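PDB 2HDW: hypothetical protein PA2218 from Pseudomonas aeruginosa, which is uncharacterised but adopts the alpha/beta hydrolase fold and is probably a hydrolase. Local coordinates for residues A82-L87 with A107-S112; Q51-W56 with H68-F73; K58-S63 with S113-Q118; A98-G103 with L128-S133; G124-A129 with D160-L165. One frame throughout, in Å; residues are numbered along the deposited sequence.

Contact 1 of 5, residues A82-L87 with A107-S112; sequences AADLYL and AVKEQS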
# COMPACT_ATOMS: atom_id res chain seq x y z
N ALA A 82 -5.77 2.21 12.12
CA ALA A 82 -4.70 1.97 13.08
C ALA A 82 -3.37 2.10 12.34
O ALA A 82 -3.28 1.77 11.16
CB ALA A 82 -4.83 0.56 13.68
N ALA A 83 -2.34 2.57 13.03
CA ALA A 83 -1.05 2.75 12.39
C ALA A 83 0.11 2.75 13.37
O ALA A 83 -0.08 2.92 14.58
CB ALA A 83 -1.04 4.04 11.59
N ASP A 84 1.31 2.55 12.84
CA ASP A 84 2.53 2.56 13.63
C ASP A 84 3.26 3.84 13.23
O ASP A 84 3.45 4.10 12.05
CB ASP A 84 3.43 1.36 13.31
CG ASP A 84 2.91 0.06 13.91
OD1 ASP A 84 2.77 -0.01 15.15
OD2 ASP A 84 2.64 -0.89 13.14
N LEU A 85 3.64 4.62 14.23
CA LEU A 85 4.35 5.88 14.01
C LEU A 85 5.79 5.72 14.48
O LEU A 85 6.03 5.27 15.60
CB LEU A 85 3.67 6.99 14.80
CG LEU A 85 4.32 8.37 14.81
CD1 LEU A 85 4.23 9.02 13.43
CD2 LEU A 85 3.61 9.23 15.85
N TYR A 86 6.74 6.08 13.63
CA TYR A 86 8.17 5.99 13.95
C TYR A 86 8.82 7.36 13.84
O TYR A 86 8.63 8.06 12.85
CB TYR A 86 8.87 5.03 12.98
CG TYR A 86 8.32 3.62 12.96
CD1 TYR A 86 8.91 2.60 13.72
CD2 TYR A 86 7.22 3.31 12.17
CE1 TYR A 86 8.40 1.30 13.68
CE2 TYR A 86 6.71 2.02 12.13
CZ TYR A 86 7.30 1.01 12.88
OH TYR A 86 6.77 -0.26 12.82
N LEU A 87 9.60 7.73 14.85
CA LEU A 87 10.29 9.02 14.85
C LEU A 87 11.76 8.85 15.20
O LEU A 87 12.13 7.96 15.97
CB LEU A 87 9.67 9.99 15.86
CG LEU A 87 8.18 10.35 15.75
CD1 LEU A 87 7.33 9.17 16.22
CD2 LEU A 87 7.89 11.57 16.62
N ALA A 107 -1.93 -6.39 2.54
CA ALA A 107 -0.90 -6.60 3.55
C ALA A 107 -1.19 -5.65 4.70
O ALA A 107 -1.97 -4.70 4.55
CB ALA A 107 0.48 -6.30 2.96
N VAL A 108 -0.58 -5.90 5.85
CA VAL A 108 -0.77 -5.04 7.01
C VAL A 108 0.53 -4.32 7.37
O VAL A 108 1.61 -4.68 6.89
CB VAL A 108 -1.26 -5.84 8.24
CG1 VAL A 108 -2.67 -6.35 7.99
CG2 VAL A 108 -0.31 -7.00 8.53
N LYS A 109 0.41 -3.31 8.22
CA LYS A 109 1.54 -2.50 8.64
C LYS A 109 2.70 -3.26 9.27
O LYS A 109 3.83 -2.77 9.29
CB LYS A 109 1.06 -1.42 9.62
CG LYS A 109 0.48 -1.96 10.92
CD LYS A 109 -0.20 -0.85 11.72
CE LYS A 109 -0.65 -1.33 13.10
NZ LYS A 109 -1.54 -2.53 13.05
N GLU A 110 2.45 -4.46 9.80
CA GLU A 110 3.53 -5.23 10.41
C GLU A 110 4.44 -5.87 9.37
O GLU A 110 5.50 -6.41 9.69
CB GLU A 110 2.96 -6.30 11.35
CG GLU A 110 2.23 -5.76 12.58
CD GLU A 110 0.84 -5.23 12.27
OE1 GLU A 110 0.34 -5.45 11.14
OE2 GLU A 110 0.22 -4.61 13.16
N GLN A 111 4.02 -5.81 8.11
CA GLN A 111 4.80 -6.39 7.03
C GLN A 111 5.67 -5.34 6.35
O GLN A 111 6.26 -4.49 7.02
CB GLN A 111 3.85 -7.12 6.06
CG GLN A 111 3.16 -8.32 6.74
CD GLN A 111 2.00 -8.90 5.95
OE1 GLN A 111 1.12 -8.18 5.48
NE2 GLN A 111 1.99 -10.23 5.82
N SER A 112 5.76 -5.37 5.02
CA SER A 112 6.61 -4.45 4.27
C SER A 112 6.52 -2.95 4.57
O SER A 112 7.56 -2.29 4.71
CB SER A 112 6.42 -4.67 2.77
OG SER A 112 7.44 -4.01 2.04
O HOH W 1 4.64 -0.73 11.20

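Contact 2 of 5, residues Q51-W56 with H68-F73; sequences QLTQEW and HRKVTF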
# COMPACT_ATOMS: atom_id res chain seq x y z
N GLN A 51 -8.78 -1.68 19.73
CA GLN A 51 -7.90 -2.46 20.58
C GLN A 51 -6.65 -2.77 19.76
O GLN A 51 -6.71 -3.53 18.79
CB GLN A 51 -8.58 -3.76 21.00
CG GLN A 51 -7.81 -4.57 22.02
CD GLN A 51 -8.47 -5.90 22.33
OE1 GLN A 51 -8.10 -6.58 23.29
NE2 GLN A 51 -9.43 -6.29 21.50
N LEU A 52 -5.53 -2.17 20.13
CA LEU A 52 -4.28 -2.39 19.41
C LEU A 52 -3.33 -3.23 20.26
O LEU A 52 -3.17 -2.97 21.46
CB LEU A 52 -3.63 -1.05 19.08
CG LEU A 52 -4.51 -0.03 18.36
CD1 LEU A 52 -3.72 1.24 18.10
CD2 LEU A 52 -5.02 -0.61 17.04
N THR A 53 -2.72 -4.24 19.66
CA THR A 53 -1.80 -5.09 20.40
C THR A 53 -0.53 -4.35 20.75
O THR A 53 -0.04 -3.54 19.97
CB THR A 53 -1.40 -6.35 19.60
OG1 THR A 53 -0.52 -7.14 20.40
CG2 THR A 53 -0.69 -5.97 18.32
N GLN A 54 0.01 -4.63 21.93
CA GLN A 54 1.24 -3.99 22.38
C GLN A 54 2.42 -4.92 22.14
O GLN A 54 3.58 -4.54 22.29
CB GLN A 54 1.15 -3.64 23.86
CG GLN A 54 0.08 -2.61 24.19
CD GLN A 54 0.14 -1.40 23.27
OE1 GLN A 54 -0.58 -1.32 22.28
NE2 GLN A 54 1.01 -0.45 23.61
N GLU A 55 2.12 -6.16 21.75
CA GLU A 55 3.17 -7.13 21.47
C GLU A 55 3.89 -6.70 20.21
O GLU A 55 3.25 -6.22 19.27
CB GLU A 55 2.56 -8.52 21.26
CG GLU A 55 1.76 -9.04 22.43
CD GLU A 55 2.60 -9.18 23.68
OE1 GLU A 55 3.61 -9.91 23.64
OE2 GLU A 55 2.25 -8.55 24.71
N TRP A 56 5.21 -6.83 20.18
CA TRP A 56 5.94 -6.47 18.97
C TRP A 56 5.79 -7.67 18.04
O TRP A 56 6.57 -8.62 18.09
CB TRP A 56 7.42 -6.21 19.26
CG TRP A 56 8.17 -5.81 18.02
CD1 TRP A 56 8.94 -6.61 17.23
CD2 TRP A 56 8.12 -4.53 17.37
NE1 TRP A 56 9.39 -5.91 16.13
CE2 TRP A 56 8.90 -4.63 16.19
CE3 TRP A 56 7.50 -3.31 17.66
CZ2 TRP A 56 9.07 -3.56 15.31
CZ3 TRP A 56 7.67 -2.24 16.79
CH2 TRP A 56 8.44 -2.38 15.62
N HIS A 68 8.98 4.35 18.87
CA HIS A 68 7.76 3.83 18.28
C HIS A 68 6.55 3.78 19.20
O HIS A 68 6.68 3.53 20.40
CB HIS A 68 8.01 2.43 17.71
CG HIS A 68 6.75 1.67 17.43
ND1 HIS A 68 6.02 1.06 18.43
CD2 HIS A 68 6.06 1.49 16.28
CE1 HIS A 68 4.93 0.53 17.90
NE2 HIS A 68 4.93 0.78 16.60
N ARG A 69 5.38 3.99 18.60
CA ARG A 69 4.10 3.93 19.32
C ARG A 69 2.98 3.80 18.29
O ARG A 69 3.13 4.21 17.13
CB ARG A 69 3.90 5.17 20.21
CG ARG A 69 3.58 6.47 19.49
CD ARG A 69 3.17 7.52 20.52
NE ARG A 69 2.36 8.61 19.96
CZ ARG A 69 2.86 9.69 19.36
NH1 ARG A 69 4.17 9.84 19.25
NH2 ARG A 69 2.03 10.61 18.89
N LYS A 70 1.85 3.22 18.70
CA LYS A 70 0.72 3.03 17.79
C LYS A 70 -0.26 4.18 17.91
O LYS A 70 -0.47 4.73 18.99
CB LYS A 70 0.02 1.70 18.10
CG LYS A 70 0.99 0.57 18.45
CD LYS A 70 0.97 -0.60 17.47
CE LYS A 70 -0.30 -1.42 17.58
NZ LYS A 70 -0.13 -2.79 17.01
N VAL A 71 -0.87 4.56 16.79
CA VAL A 71 -1.83 5.65 16.79
C VAL A 71 -3.05 5.28 15.96
O VAL A 71 -3.05 4.27 15.26
CB VAL A 71 -1.23 6.94 16.21
CG1 VAL A 71 -0.02 7.36 17.04
CG2 VAL A 71 -0.83 6.74 14.75
N THR A 72 -4.08 6.11 16.06
CA THR A 72 -5.31 5.91 15.30
C THR A 72 -5.78 7.27 14.78
O THR A 72 -5.40 8.32 15.32
CB THR A 72 -6.43 5.29 16.16
OG1 THR A 72 -6.82 6.21 17.18
CG2 THR A 72 -5.94 4.00 16.80
N PHE A 73 -6.61 7.25 13.75
CA PHE A 73 -7.15 8.46 13.15
C PHE A 73 -8.25 8.06 12.18
O PHE A 73 -8.23 6.96 11.62
CB PHE A 73 -6.04 9.23 12.43
CG PHE A 73 -5.23 8.39 11.48
CD1 PHE A 73 -5.73 8.08 10.22
CD2 PHE A 73 -3.99 7.89 11.86
CE1 PHE A 73 -5.00 7.28 9.34
CE2 PHE A 73 -3.25 7.09 10.99
CZ PHE A 73 -3.75 6.78 9.73

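Contact 3 of 5, residues K58-S63 with S113-Q118; sequences KTFPLS and SGLYAQ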
# COMPACT_ATOMS: atom_id res chain seq x y z
N LYS A 58 5.84 -7.42 14.65
CA LYS A 58 6.27 -7.01 13.32
C LYS A 58 7.11 -8.13 12.68
O LYS A 58 7.59 -9.03 13.38
CB LYS A 58 7.10 -5.72 13.39
CG LYS A 58 6.29 -4.41 13.35
CD LYS A 58 5.37 -4.24 14.55
CE LYS A 58 4.69 -2.87 14.54
NZ LYS A 58 3.62 -2.75 15.58
N THR A 59 7.28 -8.06 11.37
CA THR A 59 8.04 -9.05 10.63
C THR A 59 9.52 -8.68 10.59
O THR A 59 10.30 -9.29 9.86
CB THR A 59 7.53 -9.18 9.19
OG1 THR A 59 7.46 -7.88 8.59
CG2 THR A 59 6.15 -9.82 9.16
N PHE A 60 9.89 -7.67 11.37
CA PHE A 60 11.26 -7.19 11.45
C PHE A 60 11.48 -6.72 12.88
O PHE A 60 10.53 -6.37 13.58
CB PHE A 60 11.45 -6.03 10.47
CG PHE A 60 10.45 -4.94 10.63
CD1 PHE A 60 10.66 -3.91 11.54
CD2 PHE A 60 9.25 -4.98 9.92
CE1 PHE A 60 9.69 -2.93 11.74
CE2 PHE A 60 8.27 -4.00 10.12
CZ PHE A 60 8.50 -2.98 11.04
N PRO A 61 12.74 -6.70 13.34
CA PRO A 61 13.03 -6.27 14.71
C PRO A 61 12.88 -4.77 14.92
O PRO A 61 13.10 -3.98 14.00
CB PRO A 61 14.48 -6.72 14.93
CG PRO A 61 14.75 -7.70 13.81
CD PRO A 61 13.98 -7.12 12.67
N LEU A 62 12.53 -4.38 16.14
CA LEU A 62 12.38 -2.98 16.49
C LEU A 62 13.78 -2.35 16.50
O LEU A 62 14.71 -2.92 17.06
CB LEU A 62 11.73 -2.84 17.87
CG LEU A 62 11.63 -1.44 18.47
CD1 LEU A 62 10.77 -0.54 17.58
CD2 LEU A 62 11.02 -1.55 19.85
N SER A 63 13.91 -1.18 15.88
CA SER A 63 15.19 -0.48 15.82
C SER A 63 15.45 0.37 17.06
O SER A 63 14.58 1.11 17.51
CB SER A 63 15.24 0.41 14.58
OG SER A 63 16.39 1.23 14.61
N SER A 113 5.32 -2.39 4.65
CA SER A 113 5.20 -0.95 4.92
C SER A 113 5.88 -0.58 6.23
O SER A 113 6.51 0.47 6.34
CB SER A 113 3.73 -0.51 4.93
OG SER A 113 2.96 -1.21 5.89
N GLY A 114 5.74 -1.44 7.23
CA GLY A 114 6.36 -1.19 8.52
C GLY A 114 7.88 -1.18 8.40
O GLY A 114 8.55 -0.32 8.98
N LEU A 115 8.42 -2.14 7.66
CA LEU A 115 9.86 -2.22 7.45
C LEU A 115 10.36 -0.94 6.78
O LEU A 115 11.39 -0.38 7.15
CB LEU A 115 10.21 -3.42 6.58
CG LEU A 115 11.68 -3.54 6.15
CD1 LEU A 115 12.56 -3.74 7.37
CD2 LEU A 115 11.83 -4.71 5.20
N TYR A 116 9.61 -0.47 5.78
CA TYR A 116 9.96 0.76 5.08
C TYR A 116 9.92 1.96 6.03
O TYR A 116 10.84 2.77 6.07
CB TYR A 116 9.01 1.03 3.92
CG TYR A 116 9.40 0.40 2.60
CD1 TYR A 116 9.36 -0.98 2.41
CD2 TYR A 116 9.78 1.20 1.53
CE1 TYR A 116 9.68 -1.55 1.16
CE2 TYR A 116 10.09 0.65 0.29
CZ TYR A 116 10.04 -0.72 0.11
OH TYR A 116 10.33 -1.23 -1.13
N ALA A 117 8.83 2.07 6.79
CA ALA A 117 8.65 3.18 7.73
C ALA A 117 9.75 3.27 8.78
O ALA A 117 10.27 4.35 9.05
CB ALA A 117 7.28 3.08 8.41
N GLN A 118 10.11 2.13 9.37
CA GLN A 118 11.15 2.15 10.39
C GLN A 118 12.50 2.51 9.78
O GLN A 118 13.26 3.28 10.35
CB GLN A 118 11.27 0.79 11.09
CG GLN A 118 12.26 0.83 12.25
CD GLN A 118 12.29 -0.44 13.06
OE1 GLN A 118 12.78 -1.47 12.61
NE2 GLN A 118 11.77 -0.36 14.28

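Contact 4 of 5, residues A98-G103 with L128-S133; sequences AIVIGG and LAFDPS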
# COMPACT_ATOMS: atom_id res chain seq x y z
N ALA A 98 8.08 14.45 6.84
CA ALA A 98 7.39 13.21 7.17
C ALA A 98 7.00 12.41 5.94
O ALA A 98 6.84 12.97 4.85
CB ALA A 98 6.15 13.52 8.02
N ILE A 99 6.84 11.10 6.11
CA ILE A 99 6.48 10.21 5.02
C ILE A 99 5.39 9.22 5.44
O ILE A 99 5.50 8.57 6.48
CB ILE A 99 7.69 9.36 4.56
CG1 ILE A 99 8.86 10.27 4.18
CG2 ILE A 99 7.30 8.49 3.38
CD1 ILE A 99 10.13 9.50 3.85
N VAL A 100 4.33 9.12 4.64
CA VAL A 100 3.27 8.16 4.94
C VAL A 100 3.47 6.99 4.00
O VAL A 100 3.61 7.16 2.79
CB VAL A 100 1.86 8.74 4.71
CG1 VAL A 100 0.83 7.62 4.80
CG2 VAL A 100 1.56 9.80 5.76
N ILE A 101 3.49 5.79 4.56
CA ILE A 101 3.72 4.59 3.78
C ILE A 101 2.58 3.58 3.84
O ILE A 101 2.10 3.24 4.92
CB ILE A 101 5.02 3.91 4.24
CG1 ILE A 101 6.13 4.95 4.30
CG2 ILE A 101 5.38 2.78 3.29
CD1 ILE A 101 7.39 4.48 4.96
N GLY A 102 2.15 3.12 2.67
CA GLY A 102 1.07 2.15 2.60
C GLY A 102 1.40 1.06 1.59
O GLY A 102 2.18 1.27 0.65
N GLY A 103 0.80 -0.12 1.78
CA GLY A 103 1.03 -1.23 0.88
C GLY A 103 1.83 -2.34 1.54
O GLY A 103 2.42 -2.11 2.59
N LEU A 128 4.99 6.83 9.16
CA LEU A 128 3.76 6.18 9.58
C LEU A 128 3.35 5.07 8.61
O LEU A 128 3.27 5.29 7.40
CB LEU A 128 2.66 7.25 9.65
CG LEU A 128 1.26 6.95 10.19
CD1 LEU A 128 1.35 6.54 11.66
CD2 LEU A 128 0.39 8.19 10.04
N ALA A 129 3.11 3.87 9.15
CA ALA A 129 2.67 2.73 8.36
C ALA A 129 1.27 2.44 8.91
O ALA A 129 1.10 2.26 10.11
CB ALA A 129 3.59 1.52 8.58
N PHE A 130 0.27 2.42 8.03
CA PHE A 130 -1.11 2.22 8.47
C PHE A 130 -1.82 1.02 7.87
O PHE A 130 -1.44 0.50 6.82
CB PHE A 130 -1.91 3.47 8.13
CG PHE A 130 -2.07 3.71 6.66
CD1 PHE A 130 -3.08 3.06 5.94
CD2 PHE A 130 -1.19 4.54 5.97
CE1 PHE A 130 -3.21 3.24 4.56
CE2 PHE A 130 -1.31 4.73 4.59
CZ PHE A 130 -2.32 4.08 3.88
N ASP A 131 -2.87 0.58 8.56
CA ASP A 131 -3.69 -0.52 8.08
C ASP A 131 -4.87 0.11 7.34
O ASP A 131 -5.60 0.94 7.89
CB ASP A 131 -4.21 -1.37 9.23
CG ASP A 131 -3.15 -2.29 9.81
OD1 ASP A 131 -2.23 -2.67 9.05
OD2 ASP A 131 -3.24 -2.64 11.00
N PRO A 132 -5.07 -0.27 6.07
CA PRO A 132 -6.17 0.26 5.26
C PRO A 132 -7.53 -0.03 5.91
O PRO A 132 -7.65 -0.94 6.74
CB PRO A 132 -6.02 -0.48 3.93
CG PRO A 132 -4.53 -0.71 3.85
CD PRO A 132 -4.18 -1.13 5.25
N SER A 133 -8.53 0.77 5.55
CA SER A 133 -9.89 0.60 6.07
C SER A 133 -10.33 -0.86 5.97
O SER A 133 -10.01 -1.54 5.00
CB SER A 133 -10.87 1.48 5.28
OG SER A 133 -10.80 2.84 5.66
O HOH W 2 0.25 -0.61 4.84

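Contact 5 of 5, residues G124-A129 with D160-L165; sequences GFVTLA and DFISLL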
# COMPACT_ATOMS: atom_id res chain seq x y z
N GLY A 124 16.12 9.71 9.25
CA GLY A 124 15.78 11.08 9.63
C GLY A 124 14.37 11.58 9.37
O GLY A 124 14.09 12.76 9.58
N PHE A 125 13.47 10.71 8.93
CA PHE A 125 12.10 11.14 8.67
C PHE A 125 11.13 10.63 9.74
O PHE A 125 11.39 9.63 10.40
CB PHE A 125 11.63 10.60 7.30
CG PHE A 125 12.47 11.07 6.13
CD1 PHE A 125 12.14 12.23 5.44
CD2 PHE A 125 13.60 10.35 5.74
CE1 PHE A 125 12.93 12.68 4.37
CE2 PHE A 125 14.39 10.80 4.67
CZ PHE A 125 14.06 11.96 3.99
N VAL A 126 10.04 11.36 9.94
CA VAL A 126 9.01 10.92 10.87
C VAL A 126 8.16 10.06 9.93
O VAL A 126 7.80 10.53 8.86
CB VAL A 126 8.15 12.09 11.38
CG1 VAL A 126 6.90 11.56 12.05
CG2 VAL A 126 8.96 12.94 12.36
N THR A 127 7.85 8.83 10.32
CA THR A 127 7.08 7.96 9.42
C THR A 127 5.87 7.29 10.03
O THR A 127 5.74 7.17 11.25
CB THR A 127 7.98 6.88 8.82
OG1 THR A 127 8.46 6.02 9.86
CG2 THR A 127 9.16 7.51 8.10
N LEU A 128 4.99 6.83 9.16
CA LEU A 128 3.76 6.18 9.58
C LEU A 128 3.35 5.07 8.61
O LEU A 128 3.27 5.29 7.40
CB LEU A 128 2.66 7.25 9.65
CG LEU A 128 1.26 6.95 10.19
CD1 LEU A 128 1.35 6.54 11.66
CD2 LEU A 128 0.39 8.19 10.04
N ALA A 129 3.11 3.87 9.15
CA ALA A 129 2.67 2.73 8.36
C ALA A 129 1.27 2.44 8.91
O ALA A 129 1.10 2.26 10.11
CB ALA A 129 3.59 1.52 8.58
N ASP A 160 -3.42 13.45 7.02
CA ASP A 160 -4.13 14.33 7.96
C ASP A 160 -3.52 14.20 9.35
O ASP A 160 -3.27 15.20 10.04
CB ASP A 160 -5.61 13.94 8.07
CG ASP A 160 -6.45 14.45 6.91
OD1 ASP A 160 -5.94 15.19 6.05
OD2 ASP A 160 -7.66 14.10 6.87
N PHE A 161 -3.28 12.97 9.78
CA PHE A 161 -2.74 12.72 11.11
C PHE A 161 -1.28 13.10 11.28
O PHE A 161 -0.93 13.86 12.18
CB PHE A 161 -2.90 11.25 11.50
CG PHE A 161 -2.38 10.93 12.87
CD1 PHE A 161 -3.14 11.21 14.00
CD2 PHE A 161 -1.10 10.40 13.03
CE1 PHE A 161 -2.64 10.97 15.27
CE2 PHE A 161 -0.59 10.16 14.31
CZ PHE A 161 -1.36 10.44 15.43
N ILE A 162 -0.43 12.58 10.40
CA ILE A 162 1.00 12.86 10.48
C ILE A 162 1.26 14.37 10.45
O ILE A 162 2.19 14.85 11.08
CB ILE A 162 1.75 12.12 9.33
CG1 ILE A 162 3.22 11.92 9.71
CG2 ILE A 162 1.65 12.91 8.03
CD1 ILE A 162 3.89 10.80 8.95
N SER A 163 0.41 15.10 9.73
CA SER A 163 0.52 16.55 9.58
C SER A 163 0.37 17.36 10.85
O SER A 163 1.01 18.41 11.00
CB SER A 163 -0.53 17.07 8.59
OG SER A 163 -0.26 16.64 7.28
N LEU A 164 -0.48 16.90 11.76
CA LEU A 164 -0.72 17.63 13.00
C LEU A 164 0.25 17.32 14.13
O LEU A 164 0.18 17.93 15.20
CB LEU A 164 -2.16 17.38 13.47
CG LEU A 164 -3.25 17.69 12.44
CD1 LEU A 164 -4.61 17.66 13.13
CD2 LEU A 164 -3.01 19.06 11.79
N LEU A 165 1.16 16.37 13.91
CA LEU A 165 2.14 16.01 14.92
C LEU A 165 3.06 17.18 15.26
O LEU A 165 3.54 17.88 14.36
CB LEU A 165 2.98 14.82 14.46
CG LEU A 165 2.27 13.47 14.38
CD1 LEU A 165 3.24 12.43 13.87
CD2 LEU A 165 1.73 13.07 15.74

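Contact 1 of 5, residues A82-L87 with A107-S112
The aliphatic chain of Lys109 lies across the carboxylate of Asp84, the two side chains crossing at about a right angle. Asp84 OD2 sits 3.2 Å from Lys109 CD, with CG and CE nearly as close, whereas Lys109 NZ has passed beyond it to 4.5 Å, too far for a salt bridge. The bend at the end of the lysine chain (chi4 -55°) turns the ammonium group aside to Glu110, where Lys109 NZ meets Glu110 OE2 at 2.7 Å on the syn side. Asp131 and Glu137 also form salt bridges with this nitrogen. Asp84 is held from its other oxygen, since OD1 accepts from His68 NE2 and pairs with Lys58 NZ. One water ties the segments together: it donates to Asp84 OD2 (2.8 Å) and to Lys109 O (2.9 Å), and accepts from Tyr86 OH (2.7 Å) in the plane of that ring. Lys58 beside Asp84, and Lys109 and Arg276 beside Glu110, would offset the like charges of Asp84 OD2 and Glu110 OE2, 4.4 Å apart. The type I turn from Val108 to Gln111 thus packs against strand 80-88, which itself lies between strands 66-74 and 126-130 in the sheet, and leads directly into helix 112-122.

Contact 2 of 5, residues Q51-W56 with H68-F73
Lys70 reaches across to the 51-56 loop and slides past Leu52 in the opposite direction, bringing Lys70 CE within 3.7 Å of Leu52 CB. Bends at chi2 and chi3 (-117° and -72°) fold the chain back so that Lys70 NZ makes a weak hydrogen bond to Thr53 O (3.1 Å), with Thr53 CG2 also near the nitrogen. The stronger partner of this ammonium group is Glu137, with which it forms a salt bridge; the other carboxylate oxygen of Glu137 accepts from Thr53 N, so one acid holds both the lysine and the loop. Leu52 CD1 spans two residues of the strand, touching Lys70 CB and, at 3.8 Å, Thr72 CG2. At the far end Trp56 and His68 form a T-shaped pair. The indole directs its CZ3 corner over the centre of the imidazole; the centroid of the six-membered ring of Trp56 lies 5.3 Å from that of the His68 ring, with planes at 86°. Both rings are fixed by polar bonds further out: His68 NE2 to Asp84 OD1, and Trp56 NE1 to Phe60 O. Within the loop, Thr53 OG1 accepts from Glu55 N at 3.1 Å, an ST turn that shapes the backbone between the lysine and tryptophan contacts. The loop runs roughly antiparallel to strand 66-74, the outermost strand at one end of the sheet, whose backbone bonds join it to strand 80-88.

Contact 3 of 5, residues K58-S63 with S113-Q118
Ser63 OG is gripped from two sides, by hydrogen bonds with Glu122 OE2 and Lys65 N, while Ser63 CB packs on Gln118 CD at 3.4 Å. The end of the Gln118 side chain lies against the backbone of Pro61 and Ser63. Its amide is probably turned over in the model, so the identity of its two ends is uncertain; its position against the loop backbone is not. The side chain reaches there because CG is anti to the backbone N (chi1 -174°) and the chain stays extended beyond it, pointing the amide straight off the helix. The Leu62 side chain crosses that of Gln118 at about a right angle, its CD1 near the amide end.

The larger hydrophobic element is Phe60. Its ring and the Gln118 side chain slide past each other in opposite directions, ring and amide planes 76° apart. Leu115 CA stands over one face of the Phe60 ring, 3.8 Å from the centroid and 21° off the normal, a CH-pi contact; Lys58 CB covers the opposite face. Phe60 CD2 also meets Leu115 CB at 3.8 Å. The ring tip fits closely at Gly114, with Phe60 CZ 3.3 Å from Gly114 C, so the absence of a side chain there lets the ring reach the helix backbone. Gly114 O still accepts the helical bond from Gln118 N (2.9 Å).

In the fold, the 58-63 loop before strand 66-74 flanks helix 112-122, while Ala117 and Tyr116 of the same helix pack on Ile101 of strand 96-102, and Tyr86 of strand 80-88 touches Phe60 and Gln118.

Contact 4 of 5, residues A98-G103 with L128-S133
Ile101 N donates to Leu128 O at 2.9 Å with an N-H...O angle of 170°, and Leu128 N donates to Ile99 O at 3.2 Å along a more bent path. This pair of bonds marks parallel pairing of two strands joined by a right-handed beta-alpha-beta crossover: strand 96-102, helix 112-122 and strand 126-130, a unit of the alpha/beta hydrolase fold. The short strand axes come within 5.0 Å, their directions 23° apart, consistent with the twist of the central sheet. Val100 pairs with Leu128 and Ile101 with Ala129, both at a CA separation of 5.1 Å. Beyond them a CA-H...O contact extends the ladder, from Ala129 CA to Ile101 O at 3.5 Å.

The side chains of Val100 and Leu128 share one face of the sheet, and those of Ile101 and Ala129 share the other. On the first face Val100 meets Phe130 at about a right angle, its CG1 methyl standing at the ring edge. Phe130 CG lies between its own backbone N and carbonyl carbon (chi1 67°), which swings the ring back over the neighbouring strand toward Gly102, a residue whose bare CA leaves room for it. Phe155 and Trp181 each meet the same ring edge-to-face. Phe130 N, buried here, finds no partner in the model.

Where the strands part, a water takes over the bridging: it accepts from Gly103 N at 3.1 Å and lies within donating distance of Phe130 O at 2.8 Å.

Contact 5 of 5, residues G124-A129 with D160-L165
Helix-on-sheet packing in an alpha/beta hydrolase fold brings the C-terminal part of helix 148-164 over the hydrophobic face of strand 126-130. The two run nearly antiparallel, at 155°, and their axes come no closer than 9.6 Å, a separation bridged mainly by side chains. No hydrogen bond crosses the contact. Ile162 carries the middle of the contact: its extended chain (chi1 -157°, chi2 158°) drives CD1 between the two strand residues that face the helix. Ile162 CD1 lies 3.8 Å from Leu128 CB and 3.9 Å from Val126 O, touching the strand backbone as well as a side chain. On one flank Leu128 CD2 meets Phe161 CD2 at 4.0 Å, the side chains crossing at about a right angle. On the other flank Val126 CG1 faces Leu165 CD1 at 4.2 Å. These spacings are ordinary van der Waals distances with no sign of compression. Thr127, between the two inward residues, points away from the helix and bonds through OG1 to Ala117 O of helix 112-122. The strand is therefore covered on both faces: helix 112-122 lies on the side of Thr127, while helix 148-164 lies on the side of Val126 and Leu128, where Val71 and Phe73 of strand 66-74 and Leu85 of strand 80-88 complete the apolar layer.

How the contacts relate
Strand 126-130 connects much of the set: contacts 4 and 5 share Leu128 and Ala129, with centres about 9 Å apart, and strand 80-88 of contact 1 bonds to it through Asp84 N and Ala129 O (2.8 Å). Contact 2 adds the outermost strand, 66-74, about 9 Å from contact 1 between centres. Along the chain contact 2 closes before contacts 1, 4 and 5 open, contacts 1 and 4 cross, and contact 1 is nested in the loop closed by contact 3. Helices 112-122 and 148-164 cover opposite faces. Together the contacts tie the loop before strand 66-74, one end of the mixed sheet and a helix on each face together.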